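Local coordinates for protein telomerase reverse transcriptase (Candida tropicalis MYA-3404, PDB 6ZD1) that probably extends chromosome ends as a reverse transcriptase, adding simple telomeric repeats copied from a template within its RNA component, at residues A[97-102]-A[106-111]; A[110-115]-A[166-171]; A[294-297]-A[301-304]. One frame throughout, in Å; residues are numbered along the deposited sequence.

Contact 1 (A[97-102]-A[106-111]); sequences DAWGGT and KVIQDR
Trp99 and Ile108 join a loop to the helix that follows it in the mainly helical telomerase RNA-binding domain. The chain leaves helix 79-93, makes a tight turn in which Gly100 N bonds to Asp97 O, and bends through Gly100 and Gly101 before it enters helix 104-117. Both glycines have positive phi, and the bend leaves the indole beside the first turns of the new helix. Ile108 can be followed outward from its backbone. Its CB lies 4.1 Å from Trp99 CE3, on the benzene half of the indole. From there the side chain forks. The CG2 methyl reaches Trp99 CZ3 at 3.9 Å and also touches Phe168 of helix 158-179. The other branch has CG1 anti to the carbonyl carbon (chi1 -60°) and then runs extended, which carries CD1 past the ring to the backbone, 3.6 Å from Trp99 O. Ile108 therefore grips the tryptophan at two points, one on the indole and one on the carbonyl. The next residue meets the same part of the ring through its aliphatic portion: Gln109 CG is 3.8 Å from Trp99 CZ3 and 4.0 Å from Trp99 CH2. The amide plane of Gln109 stands steeply to the indole, at 77°, so the polar group is not stacked on the ring. At the opposite end of the indole, Trp99 NE1 donates to Leu94 O, which satisfies its polar atom, while Met90 packs on the ring and Lys105 makes a cation-pi contact with it. The amide of Gln109 is held from within its own helix, one turn back: Lys106 NZ donates to Gln109 OE1 over 3.2 Å, tilted 22° from the carbonyl plane.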
loop_
_atom_site.group_PDB
_atom_site.type_symbol
_atom_site.label_atom_id
_atom_site.label_comp_id
_atom_site.label_asym_id
_atom_site.label_seq_id
_atom_site.Cartn_x
_atom_site.Cartn_y
_atom_site.Cartn_z
ATOM N N ASP A 97 34.978 8.239 -17.583
ATOM C CA ASP A 97 35.493 8.749 -16.317
ATOM C C ASP A 97 34.369 9.164 -15.372
ATOM O O ASP A 97 34.533 9.087 -14.151
ATOM C CB ASP A 97 36.448 9.919 -16.564
ATOM C CG ASP A 97 35.813 11.035 -17.367
ATOM O OD1 ASP A 97 34.827 10.766 -18.085
ATOM O OD2 ASP A 97 36.304 12.182 -17.286
ATOM N N ALA A 98 33.222 9.592 -15.913
ATOM C CA ALA A 98 32.102 9.975 -15.057
ATOM C C ALA A 98 31.599 8.798 -14.229
ATOM O O ALA A 98 31.051 8.997 -13.139
ATOM C CB ALA A 98 30.966 10.563 -15.895
ATOM N N TRP A 99 31.760 7.572 -14.735
ATOM C CA TRP A 99 31.471 6.362 -13.973
ATOM C C TRP A 99 32.577 6.008 -12.986
ATOM O O TRP A 99 32.369 5.137 -12.133
ATOM C CB TRP A 99 31.239 5.176 -14.914
ATOM C CG TRP A 99 30.139 5.383 -15.915
ATOM C CD1 TRP A 99 30.243 5.999 -17.128
ATOM C CD2 TRP A 99 28.773 4.958 -15.799
ATOM N NE1 TRP A 99 29.029 5.992 -17.771
ATOM C CE2 TRP A 99 28.110 5.359 -16.976
ATOM C CE3 TRP A 99 28.046 4.281 -14.811
ATOM C CZ2 TRP A 99 26.755 5.105 -17.196
ATOM C CZ3 TRP A 99 26.699 4.030 -15.032
ATOM C CH2 TRP A 99 26.070 4.440 -16.214
ATOM N N GLY A 100 33.747 6.627 -13.105
ATOM C CA GLY A 100 34.849 6.367 -12.195
ATOM C C GLY A 100 35.483 5.002 -12.356
ATOM O O GLY A 100 35.753 4.328 -11.354
ATOM N N GLY A 101 35.726 4.575 -13.589
ATOM C CA GLY A 101 36.369 3.296 -13.806
ATOM C C GLY A 101 35.588 2.391 -14.733
ATOM O O GLY A 101 34.355 2.360 -14.687
ATOM N N THR A 102 36.296 1.628 -15.558
ATOM C CA THR A 102 35.645 0.699 -16.475
ATOM C C THR A 102 35.098 -0.540 -15.769
ATOM O O THR A 102 34.609 -1.459 -16.439
ATOM C CB THR A 102 36.624 0.287 -17.577
ATOM O OG1 THR A 102 36.003 -0.681 -18.433
ATOM C CG2 THR A 102 37.884 -0.311 -16.967
ATOM N N LYS A 106 30.272 -1.079 -14.123
ATOM C CA LYS A 106 29.520 -2.320 -13.979
ATOM C C LYS A 106 28.753 -2.347 -12.663
ATOM O O LYS A 106 27.601 -2.793 -12.616
ATOM C CB LYS A 106 30.462 -3.521 -14.078
ATOM C CG LYS A 106 31.156 -3.668 -15.425
ATOM C CD LYS A 106 30.149 -3.840 -16.557
ATOM C CE LYS A 106 30.222 -2.688 -17.555
ATOM N NZ LYS A 106 29.214 -2.811 -18.649
ATOM N N VAL A 107 29.378 -1.870 -11.586
ATOM C CA VAL A 107 28.723 -1.874 -10.281
ATOM C C VAL A 107 27.563 -0.886 -10.264
ATOM O O VAL A 107 26.464 -1.204 -9.793
ATOM C CB VAL A 107 29.741 -1.566 -9.169
ATOM C CG1 VAL A 107 29.064 -1.622 -7.808
ATOM C CG2 VAL A 107 30.909 -2.539 -9.235
ATOM N N ILE A 108 27.793 0.330 -10.764
ATOM C CA ILE A 108 26.748 1.350 -10.732
ATOM C C ILE A 108 25.574 0.946 -11.615
ATOM O O ILE A 108 24.409 1.188 -11.271
ATOM C CB ILE A 108 27.322 2.719 -11.137
ATOM C CG1 ILE A 108 28.434 3.129 -10.173
ATOM C CG2 ILE A 108 26.228 3.776 -11.151
ATOM C CD1 ILE A 108 29.152 4.394 -10.579
ATOM N N GLN A 109 25.853 0.320 -12.760
ATOM C CA GLN A 109 24.769 -0.114 -13.637
ATOM C C GLN A 109 23.916 -1.186 -12.970
ATOM O O GLN A 109 22.687 -1.188 -13.116
ATOM C CB GLN A 109 25.333 -0.623 -14.964
ATOM C CG GLN A 109 25.781 0.481 -15.905
ATOM C CD GLN A 109 26.323 -0.053 -17.216
ATOM O OE1 GLN A 109 26.842 -1.167 -17.281
ATOM N NE2 GLN A 109 26.200 0.742 -18.272
ATOM N N ASP A 110 24.544 -2.091 -12.217
ATOM C CA ASP A 110 23.779 -3.093 -11.485
ATOM C C ASP A 110 22.900 -2.442 -10.426
ATOM O O ASP A 110 21.762 -2.870 -10.203
ATOM C CB ASP A 110 24.718 -4.114 -10.842
ATOM C CG ASP A 110 25.286 -5.101 -11.845
ATOM O OD1 ASP A 110 24.835 -5.103 -13.009
ATOM O OD2 ASP A 110 26.187 -5.877 -11.461
ATOM N N ARG A 111 23.401 -1.387 -9.777
ATOM C CA ARG A 111 22.580 -0.691 -8.796
ATOM C C ARG A 111 21.474 0.100 -9.474
ATOM O O ARG A 111 20.408 0.304 -8.881
ATOM C CB ARG A 111 23.439 0.236 -7.933
ATOM C CG ARG A 111 24.618 -0.432 -7.234
ATOM C CD ARG A 111 24.188 -1.313 -6.069
ATOM N NE ARG A 111 23.640 -2.591 -6.512
ATOM C CZ ARG A 111 24.379 -3.641 -6.857
ATOM N NH1 ARG A 111 25.704 -3.568 -6.809
ATOM N NH2 ARG A 111 23.794 -4.765 -7.250
#

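Contact 2 (A[110-115]-A[166-171]); sequences DRIVDF and WVFISL
Phe168 carries this contact, pushing its ring from helix 158-179 against helix 104-117 between Phe115, Arg111 and Ile112. The axes of the two short segments run 11.5 Å apart and cross at -40°, a wide separation bridged by the aromatic side chain. The Phe168 ring presents its edge to the face of Phe115 in an offset edge-to-face pair, with centroids 5.5 Å apart and planes at 64°. The closest carbons of the two rings are Phe168 CD1 and Phe115 CD2, at 3.8 Å. Phe115 reaches this place with CG anti to the backbone N (chi1 -166°), and the next carbon round the same ring, Phe115 CE2, lies 3.6 Å from Phe168 O. One turn earlier, Ile112 supplies CG1, 3.6 Å from Phe168 CZ. Another part of the rim meets the helix backbone, Phe168 CE1 lying 3.6 Å from Arg111 O, near the ring plane; that oxygen also accepts the regular helical bond from Phe115 N. Beyond CB, Arg111 turns away from the ring, bent at two torsions, to form a salt bridge from NH2 to Asp114 OD2 at 3.1 Å; the carboxylate, met from above its plane, is shared with Arg117. Leu124 and Val129 pack on Phe168 as well, and Val86 of helix 79-93 on Ile112. A wider pi-type turn at 167-171 lets Trp166 O accept from both Ser170 N and Leu171 N. Aromatic and aliphatic packing between crossing helices of this kind builds the interior of the mainly helical telomerase RNA-binding domain.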
loop_
_atom_site.group_PDB
_atom_site.type_symbol
_atom_site.label_atom_id
_atom_site.label_comp_id
_atom_site.label_asym_id
_atom_site.label_seq_id
_atom_site.Cartn_x
_atom_site.Cartn_y
_atom_site.Cartn_z
ATOM N N ASP A 110 24.544 -2.091 -12.217
ATOM C CA ASP A 110 23.779 -3.093 -11.485
ATOM C C ASP A 110 22.900 -2.442 -10.426
ATOM O O ASP A 110 21.762 -2.870 -10.203
ATOM C CB ASP A 110 24.718 -4.114 -10.842
ATOM C CG ASP A 110 25.286 -5.101 -11.845
ATOM O OD1 ASP A 110 24.835 -5.103 -13.009
ATOM O OD2 ASP A 110 26.187 -5.877 -11.461
ATOM N N ARG A 111 23.401 -1.387 -9.777
ATOM C CA ARG A 111 22.580 -0.691 -8.796
ATOM C C ARG A 111 21.474 0.100 -9.474
ATOM O O ARG A 111 20.408 0.304 -8.881
ATOM C CB ARG A 111 23.439 0.236 -7.933
ATOM C CG ARG A 111 24.618 -0.432 -7.234
ATOM C CD ARG A 111 24.188 -1.313 -6.069
ATOM N NE ARG A 111 23.640 -2.591 -6.512
ATOM C CZ ARG A 111 24.379 -3.641 -6.857
ATOM N NH1 ARG A 111 25.704 -3.568 -6.809
ATOM N NH2 ARG A 111 23.794 -4.765 -7.250
ATOM N N ILE A 112 21.696 0.525 -10.720
ATOM C CA ILE A 112 20.638 1.191 -11.473
ATOM C C ILE A 112 19.521 0.209 -11.802
ATOM O O ILE A 112 18.335 0.554 -11.730
ATOM C CB ILE A 112 21.205 1.840 -12.747
ATOM C CG1 ILE A 112 22.075 3.044 -12.398
ATOM C CG2 ILE A 112 20.081 2.277 -13.670
ATOM C CD1 ILE A 112 22.631 3.737 -13.622
ATOM N N VAL A 113 19.875 -1.024 -12.176
ATOM C CA VAL A 113 18.851 -2.031 -12.443
ATOM C C VAL A 113 18.061 -2.332 -11.177
ATOM O O VAL A 113 16.828 -2.437 -11.208
ATOM C CB VAL A 113 19.483 -3.304 -13.031
ATOM C CG1 VAL A 113 18.412 -4.363 -13.257
ATOM C CG2 VAL A 113 20.202 -2.981 -14.323
ATOM N N ASP A 114 18.750 -2.447 -10.037
ATOM C CA ASP A 114 18.044 -2.642 -8.775
ATOM C C ASP A 114 17.117 -1.468 -8.492
ATOM O O ASP A 114 15.984 -1.654 -8.034
ATOM C CB ASP A 114 19.041 -2.824 -7.629
ATOM C CG ASP A 114 19.755 -4.165 -7.675
ATOM O OD1 ASP A 114 19.378 -5.025 -8.503
ATOM O OD2 ASP A 114 20.697 -4.357 -6.878
ATOM N N PHE A 115 17.581 -0.251 -8.774
ATOM C CA PHE A 115 16.755 0.932 -8.573
ATOM C C PHE A 115 15.566 0.950 -9.528
ATOM O O PHE A 115 14.484 1.424 -9.160
ATOM C CB PHE A 115 17.617 2.182 -8.740
ATOM C CG PHE A 115 16.980 3.439 -8.238
ATOM C CD1 PHE A 115 16.521 3.528 -6.936
ATOM C CD2 PHE A 115 16.874 4.551 -9.060
ATOM C CE1 PHE A 115 15.943 4.694 -6.468
ATOM C CE2 PHE A 115 16.301 5.724 -8.598
ATOM C CZ PHE A 115 15.834 5.795 -7.299
ATOM N N TRP A 166 22.803 12.480 -6.993
ATOM C CA TRP A 166 22.315 13.260 -8.126
ATOM C C TRP A 166 22.206 12.413 -9.388
ATOM O O TRP A 166 21.321 12.649 -10.217
ATOM C CB TRP A 166 23.228 14.465 -8.368
ATOM C CG TRP A 166 22.933 15.206 -9.645
ATOM C CD1 TRP A 166 21.949 16.132 -9.849
ATOM C CD2 TRP A 166 23.636 15.088 -10.890
ATOM N NE1 TRP A 166 21.996 16.595 -11.143
ATOM C CE2 TRP A 166 23.020 15.969 -11.802
ATOM C CE3 TRP A 166 24.723 14.321 -11.322
ATOM C CZ2 TRP A 166 23.459 16.106 -13.119
ATOM C CZ3 TRP A 166 25.155 14.459 -12.629
ATOM C CH2 TRP A 166 24.524 15.345 -13.511
ATOM N N VAL A 167 23.092 11.430 -9.564
ATOM C CA VAL A 167 22.986 10.557 -10.730
ATOM C C VAL A 167 21.731 9.694 -10.648
ATOM O O VAL A 167 21.061 9.450 -11.659
ATOM C CB VAL A 167 24.253 9.695 -10.880
ATOM C CG1 VAL A 167 24.044 8.644 -11.956
ATOM C CG2 VAL A 167 25.455 10.565 -11.218
ATOM N N PHE A 168 21.379 9.235 -9.446
ATOM C CA PHE A 168 20.248 8.325 -9.301
ATOM C C PHE A 168 18.913 9.058 -9.205
ATOM O O PHE A 168 17.949 8.670 -9.873
ATOM C CB PHE A 168 20.444 7.433 -8.070
ATOM C CG PHE A 168 21.190 6.156 -8.352
ATOM C CD1 PHE A 168 20.534 4.936 -8.336
ATOM C CD2 PHE A 168 22.546 6.175 -8.629
ATOM C CE1 PHE A 168 21.215 3.756 -8.591
ATOM C CE2 PHE A 168 23.235 4.998 -8.882
ATOM C CZ PHE A 168 22.567 3.786 -8.864
ATOM N N ILE A 169 18.835 10.119 -8.399
ATOM C CA ILE A 169 17.547 10.772 -8.178
ATOM C C ILE A 169 17.220 11.809 -9.253
ATOM O O ILE A 169 16.040 12.066 -9.518
ATOM C CB ILE A 169 17.479 11.412 -6.779
ATOM C CG1 ILE A 169 18.221 12.756 -6.758
ATOM C CG2 ILE A 169 18.014 10.449 -5.721
ATOM C CD1 ILE A 169 17.998 13.577 -5.498
ATOM N N SER A 170 18.229 12.418 -9.877
ATOM C CA SER A 170 17.988 13.413 -10.915
ATOM C C SER A 170 18.078 12.824 -12.315
ATOM O O SER A 170 17.185 13.043 -13.135
ATOM C CB SER A 170 18.967 14.589 -10.783
ATOM O OG SER A 170 18.824 15.244 -9.533
ATOM N N LEU A 171 19.143 12.080 -12.612
ATOM C CA LEU A 171 19.291 11.527 -13.953
ATOM C C LEU A 171 18.397 10.309 -14.163
ATOM O O LEU A 171 17.516 10.318 -15.029
ATOM C CB LEU A 171 20.755 11.174 -14.219
ATOM C CG LEU A 171 21.673 12.372 -14.441
ATOM C CD1 LEU A 171 23.079 11.914 -14.767
ATOM C CD2 LEU A 171 21.115 13.211 -15.561
#

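Contact 3 (A[294-297]-A[301-304]); sequences ALRK and GHRS
Just past the end of helix 263-298 the chain doubles back, and residues 301-304, helical in phi and psi but without the regular bonds, bring the CA of His302 to 5.0 Å from the CA of Arg296. The Leu295 carbonyl meets the base of the His302 side chain, Leu295 O lying 3.3 Å from His302 CB. Leu295 covers one face of the ring in a CH-pi contact: its CB sits 4.0 Å from the His302 ring centroid, 17° off the normal. Farther out on the same side chain, Leu295 CD1 comes to 3.8 Å from His302 NE2, so the leucine follows the ring from its inner carbons toward its outer nitrogen. The turn belongs to the reverse transcriptase domain, leads on to helix 309-326 and packs on helix 469-484, whose Ser478 and Ser482 touch His302. Arg296 comes in from another direction. Its chain bends at CG (chi2 -66°), which lays CD against the backbone, 3.2 Å from His302 O. The guanidinium then passes the rim of the imidazole, with Arg296 NH1 4.1 Å from His302 CD2, at the ring edge and near its plane. The two flat groups are inclined by 28° and are not stacked. Arg296 NH2 makes a salt bridge to Asp474 of helix 469-484, which ties the end of one helix to the other, and NH1 bonds weakly to Ser478. Arg296 NH1 and His302 NE2 are 5.4 Å apart and not in contact; the arginine, itself paired with Asp474, might slightly disfavour protonation of the imidazole. Downstream of the ring, Arg303 O accepts from Arg315, and Ser304 OG is hydrogen-bonded to Trp489 NE1.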
loop_
_atom_site.group_PDB
_atom_site.type_symbol
_atom_site.label_atom_id
_atom_site.label_comp_id
_atom_site.label_asym_id
_atom_site.label_seq_id
_atom_site.Cartn_x
_atom_site.Cartn_y
_atom_site.Cartn_z
ATOM N N ALA A 294 -16.901 -1.718 19.209
ATOM C CA ALA A 294 -17.789 -2.032 20.320
ATOM C C ALA A 294 -18.891 -2.992 19.898
ATOM O O ALA A 294 -19.401 -3.754 20.728
ATOM C CB ALA A 294 -18.386 -0.747 20.894
ATOM N N LEU A 295 -19.263 -2.981 18.617
ATOM C CA LEU A 295 -20.255 -3.923 18.121
ATOM C C LEU A 295 -19.688 -5.320 17.928
ATOM O O LEU A 295 -20.452 -6.291 17.951
ATOM C CB LEU A 295 -20.839 -3.424 16.801
ATOM C CG LEU A 295 -21.769 -2.228 16.947
ATOM C CD1 LEU A 295 -22.187 -1.724 15.582
ATOM C CD2 LEU A 295 -22.981 -2.620 17.772
ATOM N N ARG A 296 -18.371 -5.445 17.747
ATOM C CA ARG A 296 -17.768 -6.769 17.661
ATOM C C ARG A 296 -17.960 -7.531 18.963
ATOM O O ARG A 296 -18.163 -8.751 18.956
ATOM C CB ARG A 296 -16.282 -6.649 17.324
ATOM C CG ARG A 296 -15.994 -5.974 15.994
ATOM C CD ARG A 296 -16.491 -6.811 14.828
ATOM N NE ARG A 296 -15.876 -6.408 13.567
ATOM C CZ ARG A 296 -16.409 -5.533 12.719
ATOM N NH1 ARG A 296 -17.577 -4.964 12.996
ATOM N NH2 ARG A 296 -15.774 -5.230 11.593
ATOM N N LYS A 297 -17.917 -6.821 20.091
ATOM C CA LYS A 297 -18.137 -7.402 21.408
ATOM C C LYS A 297 -19.616 -7.478 21.771
ATOM O O LYS A 297 -20.048 -8.450 22.400
ATOM C CB LYS A 297 -17.384 -6.590 22.466
ATOM C CG LYS A 297 -15.888 -6.476 22.211
ATOM C CD LYS A 297 -15.266 -5.353 23.028
ATOM C CE LYS A 297 -15.514 -5.538 24.518
ATOM N NZ LYS A 297 -14.963 -4.404 25.313
ATOM N N GLY A 301 -23.911 -10.935 15.810
ATOM C CA GLY A 301 -23.946 -10.801 14.364
ATOM C C GLY A 301 -22.740 -10.101 13.777
ATOM O O GLY A 301 -22.489 -10.227 12.572
ATOM N N HIS A 302 -21.976 -9.382 14.599
ATOM C CA HIS A 302 -20.794 -8.679 14.121
ATOM C C HIS A 302 -19.503 -9.440 14.373
ATOM O O HIS A 302 -18.474 -9.089 13.786
ATOM C CB HIS A 302 -20.689 -7.296 14.773
ATOM C CG HIS A 302 -21.747 -6.338 14.327
ATOM N ND1 HIS A 302 -23.068 -6.460 14.703
ATOM C CD2 HIS A 302 -21.682 -5.243 13.533
ATOM C CE1 HIS A 302 -23.769 -5.479 14.165
ATOM N NE2 HIS A 302 -22.952 -4.729 13.449
ATOM N N ARG A 303 -19.529 -10.461 15.233
ATOM C CA ARG A 303 -18.337 -11.281 15.418
ATOM C C ARG A 303 -17.988 -12.041 14.145
ATOM O O ARG A 303 -16.812 -12.345 13.906
ATOM C CB ARG A 303 -18.535 -12.247 16.584
ATOM C CG ARG A 303 -17.244 -12.627 17.291
ATOM C CD ARG A 303 -17.484 -13.648 18.392
ATOM N NE ARG A 303 -18.516 -13.222 19.334
ATOM C CZ ARG A 303 -19.759 -13.697 19.348
ATOM N NH1 ARG A 303 -20.128 -14.619 18.468
ATOM N NH2 ARG A 303 -20.632 -13.252 20.242
ATOM N N SER A 304 -18.988 -12.335 13.310
ATOM C CA SER A 304 -18.721 -12.986 12.035
ATOM C C SER A 304 -17.897 -12.105 11.104
ATOM O O SER A 304 -17.211 -12.627 10.219
ATOM C CB SER A 304 -20.039 -13.378 11.364
ATOM O OG SER A 304 -20.808 -14.226 12.204
#

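In the fold
From the N terminus, contact 1 comes first and closes a short loop of only three intervening residues at the entrance to helix 104-117. Contact 2 begins on that same helix, sharing Asp110 and Arg111, and closes a much longer loop by bringing in helix 158-179. The two contacts touch where Ile108 CG2 packs on Phe168 CE2, so the loop after helix 79-93 and both helices form one continuous assembly in the RNA-binding domain. Contact 3 follows in series, neither nesting nor crossing with them. It closes a tight turn after helix 263-298 in the reverse transcriptase domain, on the opposite side of the chain's centre; its centre is about 50 Å from that of contact 2.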